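Local coordinates for protein 4-alpha-glucanotransferase (Streptococcus agalactiae, PDB 6M6T) that belongs to the 4-alpha-glucanotransferase family (amylomaltase or disproportionating enzyme) and folds round a TIM-type barrel of parallel strands that carries bound glycan in its pockets, at residues G67-H70 with L71-F74; V117-F120 with L121-E124; R128-S131 with D132-Q135; T141-A144 with E145-I149; E172-A175 with G176-K180. All coordinates share one frame; numbering follows the deposited sequence.

Contact 1 of 5, residues G67-H70 with L71-F74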
loop_
_atom_site.group_PDB
_atom_site.type_symbol
_atom_site.label_atom_id
_atom_site.label_comp_id
_atom_site.label_asym_id
_atom_site.label_seq_id
_atom_site.Cartn_x
_atom_site.Cartn_y
_atom_site.Cartn_z
ATOM N N GLY A 67 10.822 2.718 4.401
ATOM C CA GLY A 67 9.718 3.618 4.684
ATOM C C GLY A 67 9.681 4.790 3.727
ATOM O O GLY A 67 10.704 5.432 3.473
ATOM N N ASN A 68 8.499 5.075 3.189
ATOM C CA ASN A 68 8.321 6.291 2.401
ATOM C C ASN A 68 8.622 7.507 3.261
ATOM O O ASN A 68 7.892 7.809 4.210
ATOM C CB ASN A 68 6.902 6.393 1.840
ATOM C CG ASN A 68 6.585 7.774 1.290
ATOM O OD1 ASN A 68 7.477 8.520 0.888
ATOM N ND2 ASN A 68 5.304 8.116 1.271
ATOM N N THR A 69 9.676 8.234 2.925
ATOM C CA THR A 69 10.095 9.285 3.837
ATOM C C THR A 69 9.159 10.483 3.844
ATOM O O THR A 69 9.256 11.308 4.756
ATOM C CB THR A 69 11.495 9.740 3.483
ATOM O OG1 THR A 69 12.091 10.277 4.655
ATOM C CG2 THR A 69 11.447 10.810 2.371
ATOM N N HIS A 70 8.257 10.602 2.868
ATOM C CA HIS A 70 7.334 11.730 2.866
ATOM C C HIS A 70 6.412 11.725 4.077
ATOM O O HIS A 70 5.831 12.759 4.409
ATOM C CB HIS A 70 6.501 11.728 1.587
ATOM C CG HIS A 70 7.292 12.036 0.359
ATOM N ND1 HIS A 70 6.740 12.023 -0.904
ATOM C CD2 HIS A 70 8.595 12.375 0.202
ATOM C CE1 HIS A 70 7.671 12.337 -1.789
ATOM N NE2 HIS A 70 8.806 12.551 -1.145
ATOM N N LEU A 71 6.260 10.589 4.739
ATOM C CA LEU A 71 5.310 10.465 5.826
ATOM C C LEU A 71 5.915 10.823 7.172
ATOM O O LEU A 71 5.190 10.818 8.172
ATOM C CB LEU A 71 4.736 9.042 5.870
ATOM C CG LEU A 71 4.195 8.523 4.542
ATOM C CD1 LEU A 71 3.367 7.261 4.741
ATOM C CD2 LEU A 71 3.381 9.600 3.866
ATOM N N ILE A 72 7.207 11.142 7.228
ATOM C CA ILE A 72 7.807 11.591 8.481
ATOM C C ILE A 72 7.227 12.946 8.876
ATOM O O ILE A 72 7.013 13.832 8.030
ATOM C CB ILE A 72 9.337 11.635 8.355
ATOM C CG1 ILE A 72 9.900 10.261 8.711
ATOM C CG2 ILE A 72 9.933 12.710 9.253
ATOM C CD1 ILE A 72 11.364 10.163 8.488
ATOM N N ASP A 73 6.928 13.103 10.164
ATOM C CA ASP A 73 6.257 14.301 10.640
ATOM C C ASP A 73 7.281 15.294 11.156
ATOM O O ASP A 73 8.099 14.961 12.022
ATOM C CB ASP A 73 5.244 13.987 11.742
ATOM C CG ASP A 73 4.460 15.218 12.171
ATOM O OD1 ASP A 73 3.841 15.878 11.297
ATOM O OD2 ASP A 73 4.476 15.518 13.382
ATOM N N PHE A 74 7.215 16.518 10.634
ATOM C CA PHE A 74 8.110 17.553 11.116
ATOM C C PHE A 74 7.800 17.951 12.558
ATOM O O PHE A 74 8.721 18.286 13.310
ATOM C CB PHE A 74 8.040 18.762 10.187
ATOM C CG PHE A 74 8.650 18.519 8.843
ATOM C CD1 PHE A 74 9.508 17.445 8.643
ATOM C CD2 PHE A 74 8.372 19.358 7.781
ATOM C CE1 PHE A 74 10.077 17.215 7.412
ATOM C CE2 PHE A 74 8.937 19.129 6.540
ATOM C CZ PHE A 74 9.794 18.056 6.357
#
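Asn68 and Leu71 meet with their side chains at about a right angle, the amide nitrogen reaching the branch point of the leucine. ND2 of Asn68 lies 3.5 Å from CG of Leu71, with CD2 close behind. The amide gets there because CG of Asn68 stands opposite the backbone N (chi1 167°), and its rotation is fixed at the other end, where OD1 accepts from His70 N at 3.0 Å. That donor sits well above the carbonyl plane of the amide. Thr69 and Ile72 form the second pair, their side chains passing at a slant, with OG1 of Thr69 3.9 Å from CD1 of Ile72. Two backbone bonds close the turn: Leu71 N gives to Asn68 O at 3.3 Å and Ile72 N to Thr69 O at 3.2 Å. Gln192 binds Gly67 N and Gln198 binds Asp73 N, tying both ends to helix 182-208. Asp73 then stands at the N-cap of helix 74-78, its OD2 accepting from Leu76 N and its OD1 hydrogen-bonded to Thr24 OG1. The buried loop is thus an Asx turn running into a short 3-10 turn, followed by an aspartate-capped helix start.

Contact 2 of 5, residues V117-F120 with L121-E124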
loop_
_atom_site.group_PDB
_atom_site.type_symbol
_atom_site.label_atom_id
_atom_site.label_comp_id
_atom_site.label_asym_id
_atom_site.label_seq_id
_atom_site.Cartn_x
_atom_site.Cartn_y
_atom_site.Cartn_z
ATOM N N VAL A 117 18.618 15.307 10.428
ATOM C CA VAL A 117 19.589 14.215 10.489
ATOM C C VAL A 117 20.947 14.718 10.983
ATOM O O VAL A 117 21.624 14.048 11.783
ATOM C CB VAL A 117 19.686 13.524 9.116
ATOM C CG1 VAL A 117 20.848 12.535 9.083
ATOM C CG2 VAL A 117 18.360 12.827 8.771
ATOM N N LYS A 118 21.352 15.919 10.535
ATOM C CA LYS A 118 22.564 16.576 11.034
ATOM C C LYS A 118 22.492 16.815 12.535
ATOM O O LYS A 118 23.486 16.617 13.246
ATOM C CB LYS A 118 22.783 17.907 10.299
ATOM C CG LYS A 118 23.899 18.808 10.855
ATOM C CD LYS A 118 24.146 20.054 9.956
ATOM C CE LYS A 118 25.451 19.957 9.121
ATOM N NZ LYS A 118 25.375 19.046 7.917
ATOM N N ASN A 119 21.321 17.242 13.038
ATOM C CA ASN A 119 21.187 17.467 14.478
ATOM C C ASN A 119 21.073 16.164 15.254
ATOM O O ASN A 119 21.545 16.092 16.394
ATOM C CB ASN A 119 19.981 18.351 14.785
ATOM C CG ASN A 119 20.181 19.780 14.334
ATOM O OD1 ASN A 119 21.234 20.381 14.576
ATOM N ND2 ASN A 119 19.173 20.334 13.658
ATOM N N PHE A 120 20.448 15.130 14.671
ATOM C CA PHE A 120 20.384 13.840 15.351
ATOM C C PHE A 120 21.773 13.230 15.524
ATOM O O PHE A 120 22.058 12.629 16.568
ATOM C CB PHE A 120 19.486 12.857 14.602
ATOM C CG PHE A 120 19.690 11.422 15.042
ATOM C CD1 PHE A 120 19.080 10.944 16.197
ATOM C CD2 PHE A 120 20.530 10.565 14.335
ATOM C CE1 PHE A 120 19.281 9.637 16.625
ATOM C CE2 PHE A 120 20.737 9.266 14.765
ATOM C CZ PHE A 120 20.106 8.801 15.913
ATOM N N LEU A 121 22.648 13.357 14.516
ATOM C CA LEU A 121 23.956 12.717 14.642
ATOM C C LEU A 121 24.833 13.367 15.717
ATOM O O LEU A 121 25.654 12.673 16.331
ATOM C CB LEU A 121 24.674 12.711 13.298
ATOM C CG LEU A 121 24.049 11.811 12.230
ATOM C CD1 LEU A 121 24.747 12.059 10.902
ATOM C CD2 LEU A 121 24.097 10.320 12.630
ATOM N N LYS A 122 24.676 14.679 15.969
ATOM C CA LYS A 122 25.521 15.382 16.941
ATOM C C LYS A 122 25.150 15.086 18.395
ATOM O O LYS A 122 25.948 15.389 19.291
ATOM C CB LYS A 122 25.475 16.898 16.697
ATOM C CG LYS A 122 24.218 17.580 17.222
ATOM C CD LYS A 122 24.146 19.067 16.896
ATOM C CE LYS A 122 24.798 19.395 15.574
ATOM N NZ LYS A 122 24.736 20.851 15.334
ATOM N N GLU A 123 23.949 14.560 18.652
ATOM C CA GLU A 123 23.626 14.005 19.965
ATOM C C GLU A 123 24.655 12.956 20.368
ATOM O O GLU A 123 25.174 12.218 19.527
ATOM C CB GLU A 123 22.222 13.375 19.974
ATOM C CG GLU A 123 21.073 14.296 19.545
ATOM C CD GLU A 123 20.613 15.241 20.658
ATOM O OE1 GLU A 123 20.960 14.991 21.837
ATOM O OE2 GLU A 123 19.912 16.240 20.350
ATOM N N GLU A 124 24.947 12.884 21.669
ATOM C CA GLU A 124 26.095 12.098 22.116
ATOM C C GLU A 124 25.820 10.589 22.039
ATOM O O GLU A 124 26.727 9.812 21.707
ATOM C CB GLU A 124 26.511 12.552 23.523
ATOM C CG GLU A 124 27.584 11.703 24.182
ATOM C CD GLU A 124 26.972 10.684 25.121
ATOM O OE1 GLU A 124 25.735 10.536 25.067
ATOM O OE2 GLU A 124 27.706 10.027 25.896
#
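Val117 and Leu121 are joined twice, through the backbone and through their side chains, one turn apart near the end of helix 105-122. Of the backbone bonds, Leu121 N to Val117 O is a regular i to i+4 bond of 3.0 Å. Further on the pattern tightens to i+3, where Glu123 N gives only a weak bond to Phe120 O at 3.4 Å. Apolar packing is made by branch ends: CG1 of Val117 comes within 4.3 Å of CD1 of Leu121, while the other methyl of the leucine, CD2, lies 4.0 Å from CD2 of the Phe120 ring. The polar group is Asn119 with Lys122, whose side chains run next to each other in the same direction. Lys122 CG occupies the position between backbone N and carbonyl carbon (chi1 78°), and a bend at chi3 carries NZ to 3.6 Å from Asn119 OD1, a loose approach at the exposed side. Asn119 ND2 has a weak bond to Phe82 O. On the buried side helix 182-208 receives Val117 against Tyr187, Val190 and Phe194, and the Phe120 ring meets Tyr193 of that same helix with the planes inclined at about 35°.

Contact 3 of 5, residues R128-S131 with D132-Q135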
loop_
_atom_site.group_PDB
_atom_site.type_symbol
_atom_site.label_atom_id
_atom_site.label_comp_id
_atom_site.label_asym_id
_atom_site.label_seq_id
_atom_site.Cartn_x
_atom_site.Cartn_y
_atom_site.Cartn_z
ATOM N N ARG A 128 24.977 5.053 18.942
ATOM C CA ARG A 128 24.566 3.802 19.577
ATOM C C ARG A 128 23.061 3.594 19.578
ATOM O O ARG A 128 22.611 2.502 19.927
ATOM C CB ARG A 128 25.075 3.704 21.016
ATOM C CG ARG A 128 25.378 2.264 21.435
ATOM C CD ARG A 128 25.375 2.093 22.936
ATOM N NE ARG A 128 25.590 0.703 23.340
ATOM C CZ ARG A 128 24.707 -0.276 23.170
ATOM N NH1 ARG A 128 24.995 -1.506 23.575
ATOM N NH2 ARG A 128 23.540 -0.030 22.593
ATOM N N MET A 129 22.275 4.615 19.231
ATOM C CA MET A 129 20.861 4.409 18.944
ATOM C C MET A 129 20.676 3.974 17.500
ATOM O O MET A 129 19.930 3.027 17.218
ATOM C CB MET A 129 20.065 5.689 19.220
ATOM C CG MET A 129 20.350 6.336 20.574
ATOM S SD MET A 129 19.312 7.756 21.035
ATOM C CE MET A 129 18.440 8.092 19.511
ATOM N N LEU A 130 21.386 4.632 16.579
ATOM C CA LEU A 130 21.238 4.312 15.163
ATOM C C LEU A 130 21.719 2.893 14.865
ATOM O O LEU A 130 21.085 2.159 14.096
ATOM C CB LEU A 130 21.996 5.335 14.323
ATOM C CG LEU A 130 22.204 5.010 12.846
ATOM C CD1 LEU A 130 20.874 4.790 12.141
ATOM C CD2 LEU A 130 22.982 6.138 12.184
ATOM N N SER A 131 22.832 2.485 15.473
ATOM C CA SER A 131 23.348 1.147 15.218
ATOM C C SER A 131 22.472 0.093 15.882
ATOM O O SER A 131 22.181 -0.949 15.283
ATOM C CB SER A 131 24.805 1.040 15.692
ATOM O OG SER A 131 24.911 0.417 16.967
ATOM N N ASP A 132 22.023 0.356 17.113
ATOM C CA ASP A 132 21.024 -0.508 17.739
ATOM C C ASP A 132 19.781 -0.658 16.866
ATOM O O ASP A 132 19.067 -1.662 16.970
ATOM C CB ASP A 132 20.635 0.048 19.111
ATOM C CG ASP A 132 21.124 -0.815 20.262
ATOM O OD1 ASP A 132 21.563 -1.967 20.014
ATOM O OD2 ASP A 132 21.049 -0.342 21.420
ATOM N N PHE A 133 19.491 0.344 16.027
ATOM C CA PHE A 133 18.415 0.227 15.043
ATOM C C PHE A 133 18.817 -0.670 13.869
ATOM O O PHE A 133 18.059 -1.569 13.475
ATOM C CB PHE A 133 18.018 1.619 14.550
ATOM C CG PHE A 133 17.097 1.607 13.368
ATOM C CD1 PHE A 133 15.789 1.160 13.497
ATOM C CD2 PHE A 133 17.538 2.045 12.126
ATOM C CE1 PHE A 133 14.935 1.153 12.408
ATOM C CE2 PHE A 133 16.695 2.043 11.029
ATOM C CZ PHE A 133 15.394 1.593 11.167
ATOM N N LEU A 134 20.002 -0.437 13.285
ATOM C CA LEU A 134 20.418 -1.221 12.118
ATOM C C LEU A 134 20.556 -2.703 12.437
ATOM O O LEU A 134 20.562 -3.534 11.516
ATOM C CB LEU A 134 21.740 -0.705 11.551
ATOM C CG LEU A 134 21.753 0.759 11.134
ATOM C CD1 LEU A 134 23.179 1.210 10.912
ATOM C CD2 LEU A 134 20.910 0.964 9.909
ATOM N N GLN A 135 20.680 -3.050 13.718
ATOM C CA GLN A 135 20.807 -4.454 14.072
ATOM C C GLN A 135 19.467 -5.179 13.982
ATOM O O GLN A 135 19.435 -6.382 13.703
ATOM C CB GLN A 135 21.423 -4.595 15.472
ATOM C CG GLN A 135 21.825 -6.032 15.773
ATOM C CD GLN A 135 22.983 -6.169 16.743
ATOM O OE1 GLN A 135 23.341 -5.217 17.449
ATOM N NE2 GLN A 135 23.583 -7.370 16.782
#
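Arg128 and Asp132 form an i to i+4 salt bridge on the outer side of the short helix 126-134, while Leu130, Phe133 and Leu134 build the apolar side of the same helix. In the salt bridge NH2 of Arg128 lies 2.8 Å from OD2 of Asp132, and the hydrogen bond within it is weak because the N-H is bent to 118°. The oxygen comes to the edge of the guanidinium, in its plane, yet the carboxylate as a whole is turned 68° from that plane, leaving OD1 farther from NH2. The arginine chain runs extended from CG to NE before chi4, -70°, swings the guanidinium round to the aspartate. Arg128 is exposed to solvent and Asp132 partly so.

On the inner side CD1 of Leu130 packs against the side chains three and four residues on: it is 4.3 Å from CD2 of the Phe133 ring and 4.2 Å from CG of Leu134. These groups pack onto helix 182-208, where Tyr193 meets the Phe133 ring edge-to-face and Val190 and Glu189 touch Leu130 and Leu134. Val140 of helix 140-152 closes against Phe133 and Leu134.

The backbone is drawn together by Gln135 N to Ser131 O at 3.0 Å and by Leu134 N to Leu130 O at 2.9 Å. Leu130 O also takes a weak second bond from Phe133 N at 3.1 Å, and that N-H is shared, its other acceptor being Met129 O at 3.0 Å.

Contact 4 of 5, residues T141-A144 with E145-I149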
loop_
_atom_site.group_PDB
_atom_site.type_symbol
_atom_site.label_atom_id
_atom_site.label_comp_id
_atom_site.label_asym_id
_atom_site.label_seq_id
_atom_site.Cartn_x
_atom_site.Cartn_y
_atom_site.Cartn_z
ATOM N N THR A 141 21.268 -0.387 5.480
ATOM C CA THR A 141 22.446 0.288 4.930
ATOM C C THR A 141 22.569 0.094 3.421
ATOM O O THR A 141 22.975 1.015 2.710
ATOM C CB THR A 141 23.721 -0.186 5.645
ATOM O OG1 THR A 141 23.962 -1.568 5.346
ATOM C CG2 THR A 141 23.578 -0.026 7.148
ATOM N N ASP A 142 22.224 -1.084 2.898
ATOM C CA ASP A 142 22.437 -1.241 1.462
ATOM C C ASP A 142 21.322 -0.597 0.656
ATOM O O ASP A 142 21.561 -0.150 -0.476
ATOM C CB ASP A 142 22.649 -2.710 1.082
ATOM C CG ASP A 142 24.137 -3.010 0.713
ATOM O OD1 ASP A 142 24.832 -2.107 0.163
ATOM O OD2 ASP A 142 24.623 -4.135 0.990
ATOM N N PHE A 143 20.134 -0.459 1.241
ATOM C CA PHE A 143 19.144 0.425 0.637
ATOM C C PHE A 143 19.623 1.873 0.668
ATOM O O PHE A 143 19.374 2.641 -0.272
ATOM C CB PHE A 143 17.796 0.295 1.347
ATOM C CG PHE A 143 16.935 1.511 1.201
ATOM C CD1 PHE A 143 16.163 1.682 0.064
ATOM C CD2 PHE A 143 16.928 2.508 2.184
ATOM C CE1 PHE A 143 15.377 2.811 -0.091
ATOM C CE2 PHE A 143 16.160 3.649 2.030
ATOM C CZ PHE A 143 15.380 3.804 0.895
ATOM N N ALA A 144 20.298 2.271 1.749
ATOM C CA ALA A 144 20.753 3.656 1.851
ATOM C C ALA A 144 21.845 3.936 0.823
ATOM O O ALA A 144 21.896 5.024 0.227
ATOM C CB ALA A 144 21.236 3.950 3.275
ATOM N N GLU A 145 22.700 2.947 0.571
ATOM C CA GLU A 145 23.687 3.093 -0.486
ATOM C C GLU A 145 23.013 3.119 -1.848
ATOM O O GLU A 145 23.422 3.880 -2.725
ATOM C CB GLU A 145 24.730 1.977 -0.408
ATOM C CG GLU A 145 25.553 2.028 0.863
ATOM C CD GLU A 145 26.409 0.795 1.082
ATOM O OE1 GLU A 145 26.668 0.073 0.091
ATOM O OE2 GLU A 145 26.827 0.556 2.248
ATOM N N PHE A 146 21.974 2.308 -2.048
ATOM C CA PHE A 146 21.236 2.379 -3.305
ATOM C C PHE A 146 20.716 3.788 -3.550
ATOM O O PHE A 146 20.897 4.351 -4.632
ATOM C CB PHE A 146 20.086 1.373 -3.296
ATOM C CG PHE A 146 19.261 1.373 -4.563
ATOM C CD1 PHE A 146 19.640 0.599 -5.653
ATOM C CD2 PHE A 146 18.092 2.125 -4.653
ATOM C CE1 PHE A 146 18.880 0.580 -6.811
ATOM C CE2 PHE A 146 17.328 2.116 -5.808
ATOM C CZ PHE A 146 17.725 1.340 -6.894
ATOM N N MET A 147 20.074 4.380 -2.545
ATOM C CA MET A 147 19.549 5.733 -2.707
ATOM C C MET A 147 20.662 6.751 -2.918
ATOM O O MET A 147 20.486 7.714 -3.674
ATOM C CB MET A 147 18.699 6.130 -1.498
ATOM C CG MET A 147 17.393 5.362 -1.394
ATOM S SD MET A 147 16.291 5.515 -2.828
ATOM C CE MET A 147 16.491 7.261 -3.263
ATOM N N ALA A 148 21.808 6.554 -2.274
ATOM C CA ALA A 148 22.912 7.484 -2.467
ATOM C C ALA A 148 23.463 7.398 -3.888
ATOM O O ALA A 148 23.656 8.418 -4.563
ATOM C CB ALA A 148 24.004 7.205 -1.437
ATOM N N ILE A 149 23.742 6.192 -4.359
ATOM C CA ILE A 149 24.227 6.054 -5.722
ATOM C C ILE A 149 23.194 6.599 -6.702
ATOM O O ILE A 149 23.540 7.254 -7.693
ATOM C CB ILE A 149 24.592 4.586 -6.015
ATOM C CG1 ILE A 149 25.620 4.085 -5.001
ATOM C CG2 ILE A 149 25.164 4.449 -7.403
ATOM C CD1 ILE A 149 25.948 2.627 -5.143
#
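Phe143 and Met147 come together through different first torsions: the phenylalanine CG is placed opposite its backbone N (chi1 156°) and leans toward the C-terminal end of the helix, whereas the methionine CG stays beside its own N (chi1 -69°). CG of Met147 therefore lies over one face of the ring, nearest to CZ and CE1 of Phe143. A bend at chi2 then sets SD obliquely, 4.8 Å from the ring centroid and 49° off its normal, a Met-aromatic contact. This pair is buried on helix 140-152, with Ala66 touching Phe143 and with Phe62 and His188 touching Met147. Regular i to i+4 bonds hold this turn, among them Met147 N to Phe143 O at 2.9 Å and Phe146 N to Asp142 O, also at 2.9 Å. Another side of the helix gathers acid groups: OD1 of Asp142 and OE1 of Glu145 lie close together, like charges with no bond between them, their carboxylates steeply inclined to each other. Arg178 of helix 171-180 forms a salt bridge with Glu145 OE1 and would be expected to offset part of the repulsion between the acids. Long, weak ion pairs from Arg169 NH2 and Arg178 NH2 reach Asp142 OD1.

Contact 5 of 5, residues E172-A175 with G176-K180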
loop_
_atom_site.group_PDB
_atom_site.type_symbol
_atom_site.label_atom_id
_atom_site.label_comp_id
_atom_site.label_asym_id
_atom_site.label_seq_id
_atom_site.Cartn_x
_atom_site.Cartn_y
_atom_site.Cartn_z
ATOM N N GLU A 172 35.422 -3.541 -5.501
ATOM C CA GLU A 172 36.282 -2.361 -5.494
ATOM C C GLU A 172 35.475 -1.097 -5.788
ATOM O O GLU A 172 35.633 -0.073 -5.109
ATOM C CB GLU A 172 37.429 -2.550 -6.497
ATOM C CG GLU A 172 38.657 -3.291 -5.912
ATOM C CD GLU A 172 39.368 -4.236 -6.899
ATOM O OE1 GLU A 172 40.619 -4.331 -6.854
ATOM O OE2 GLU A 172 38.671 -4.896 -7.701
ATOM N N ALA A 173 34.573 -1.167 -6.769
ATOM C CA ALA A 173 33.672 -0.050 -7.037
ATOM C C ALA A 173 32.783 0.249 -5.830
ATOM O O ALA A 173 32.518 1.419 -5.512
ATOM C CB ALA A 173 32.823 -0.359 -8.271
ATOM N N LEU A 174 32.323 -0.803 -5.143
ATOM C CA LEU A 174 31.468 -0.644 -3.970
ATOM C C LEU A 174 32.209 0.040 -2.827
ATOM O O LEU A 174 31.686 0.972 -2.193
ATOM C CB LEU A 174 30.962 -2.014 -3.520
ATOM C CG LEU A 174 29.548 -2.460 -3.875
ATOM C CD1 LEU A 174 29.496 -3.970 -3.772
ATOM C CD2 LEU A 174 28.546 -1.791 -2.931
ATOM N N ALA A 175 33.419 -0.447 -2.514
ATOM C CA ALA A 175 34.216 0.198 -1.479
ATOM C C ALA A 175 34.570 1.627 -1.864
ATOM O O ALA A 175 34.789 2.454 -0.973
ATOM C CB ALA A 175 35.481 -0.619 -1.182
ATOM N N GLY A 176 34.601 1.944 -3.165
ATOM C CA GLY A 176 34.817 3.331 -3.564
ATOM C C GLY A 176 33.592 4.207 -3.343
ATOM O O GLY A 176 33.698 5.339 -2.855
ATOM N N TYR A 177 32.410 3.692 -3.685
ATOM C CA TYR A 177 31.200 4.505 -3.581
ATOM C C TYR A 177 30.747 4.687 -2.136
ATOM O O TYR A 177 30.131 5.708 -1.812
ATOM C CB TYR A 177 30.094 3.880 -4.417
ATOM C CG TYR A 177 30.148 4.295 -5.861
ATOM C CD1 TYR A 177 31.082 3.748 -6.730
ATOM C CD2 TYR A 177 29.273 5.246 -6.354
ATOM C CE1 TYR A 177 31.129 4.134 -8.049
ATOM C CE2 TYR A 177 29.310 5.634 -7.669
ATOM C CZ TYR A 177 30.237 5.084 -8.509
ATOM O OH TYR A 177 30.264 5.494 -9.815
ATOM N N ARG A 178 31.013 3.710 -1.293
ATOM C CA ARG A 178 30.551 3.822 0.098
ATOM C C ARG A 178 31.487 4.708 0.897
ATOM O O ARG A 178 31.170 4.971 2.032
ATOM C CB ARG A 178 30.554 2.464 0.778
ATOM C CG ARG A 178 29.912 1.377 -0.050
ATOM C CD ARG A 178 30.226 0.139 0.729
ATOM N NE ARG A 178 29.330 -0.876 0.245
ATOM C CZ ARG A 178 29.509 -2.154 0.458
ATOM N NH1 ARG A 178 30.556 -2.548 1.158
ATOM N NH2 ARG A 178 28.639 -3.022 -0.017
ATOM N N GLN A 179 32.635 5.057 0.341
ATOM C CA GLN A 179 33.660 5.878 1.026
ATOM C C GLN A 179 33.500 7.296 0.508
ATOM O O GLN A 179 33.657 8.232 1.270
ATOM C CB GLN A 179 35.018 5.370 0.552
ATOM C CG GLN A 179 36.172 5.491 1.537
ATOM C CD GLN A 179 37.506 5.323 0.844
ATOM O OE1 GLN A 179 37.635 4.604 -0.145
ATOM N NE2 GLN A 179 38.513 6.020 1.344
ATOM N N LYS A 180 33.252 7.385 -0.790
ATOM C CA LYS A 180 33.059 8.629 -1.520
ATOM C C LYS A 180 31.704 9.269 -1.199
ATOM O O LYS A 180 31.556 10.488 -1.356
ATOM C CB LYS A 180 33.273 8.332 -3.024
ATOM C CG LYS A 180 32.546 9.202 -4.055
ATOM C CD LYS A 180 32.378 8.454 -5.399
ATOM C CE LYS A 180 31.497 9.233 -6.380
ATOM N NZ LYS A 180 31.972 10.657 -6.498
#
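Tyr177 N donates to Ala173 O at 2.9 Å, the shortest sound polar bond between residues 172-175 and 176-180. The same carbonyl oxygen also lies at the edge of the tyrosine ring, in its plane and beside CD1, so the ring turns an edge to the backbone it climbs past. The ring CG sits beside its own backbone N (chi1 -85°), and the phenol end runs on to Asp163, whose OD2 is hydrogen-bonded to OH.

One residue further along, the same spacing brings Arg178 back against Leu174. The two side chains slant across each other, and CG and CB of the leucine lie over one face of the guanidinium, CB of Leu174 standing 4.1 Å above its plane and toward the rim. CD2 of Leu174 comes alongside NE and NH2 of Arg178 at that rim. The arginine chain stays extended from CG as far as NE. The aliphatic side chain thus packs on the flat group, while NE forms a salt bridge with OE1 of Glu145 on helix 140-152.

Gly176 N gives to Glu172 O at 3.0 Å, and Lys180 N returns the pattern to Gly176 O at 2.9 Å. Leu174 also touches Glu145 and Arg169, and Ala173 rests on Ala165 and Ile166 of helix 164-167. With Glu172, Ala175, Gln179 and Lys180 exposed, and Leu174 and Tyr177 turned to neighbouring helices, this is a surface-lying amphipathic alpha-helix, helix 171-180.

How the contacts relate
The five contacts follow one another along the chain. Contact 1 lies in the loop between strand 43-45 of the parallel sheet and helix 74-78; the others sit on four later helices that come before the barrel strand 212-217. Contacts 2 and 3, with centres 14 Å apart, touch where Phe120 packs on Met129 and Leu130. Contact 3 meets contact 4 through Leu134 and Thr141. Contacts 4 and 5, with centres 12 Å apart, are joined by the Glu145–Arg178 salt bridge, with Ile149 also packed on Tyr177. Contact 1 touches none of the others. Helix 182-208 lies against contacts 1 to 4, joining this helical region into one body.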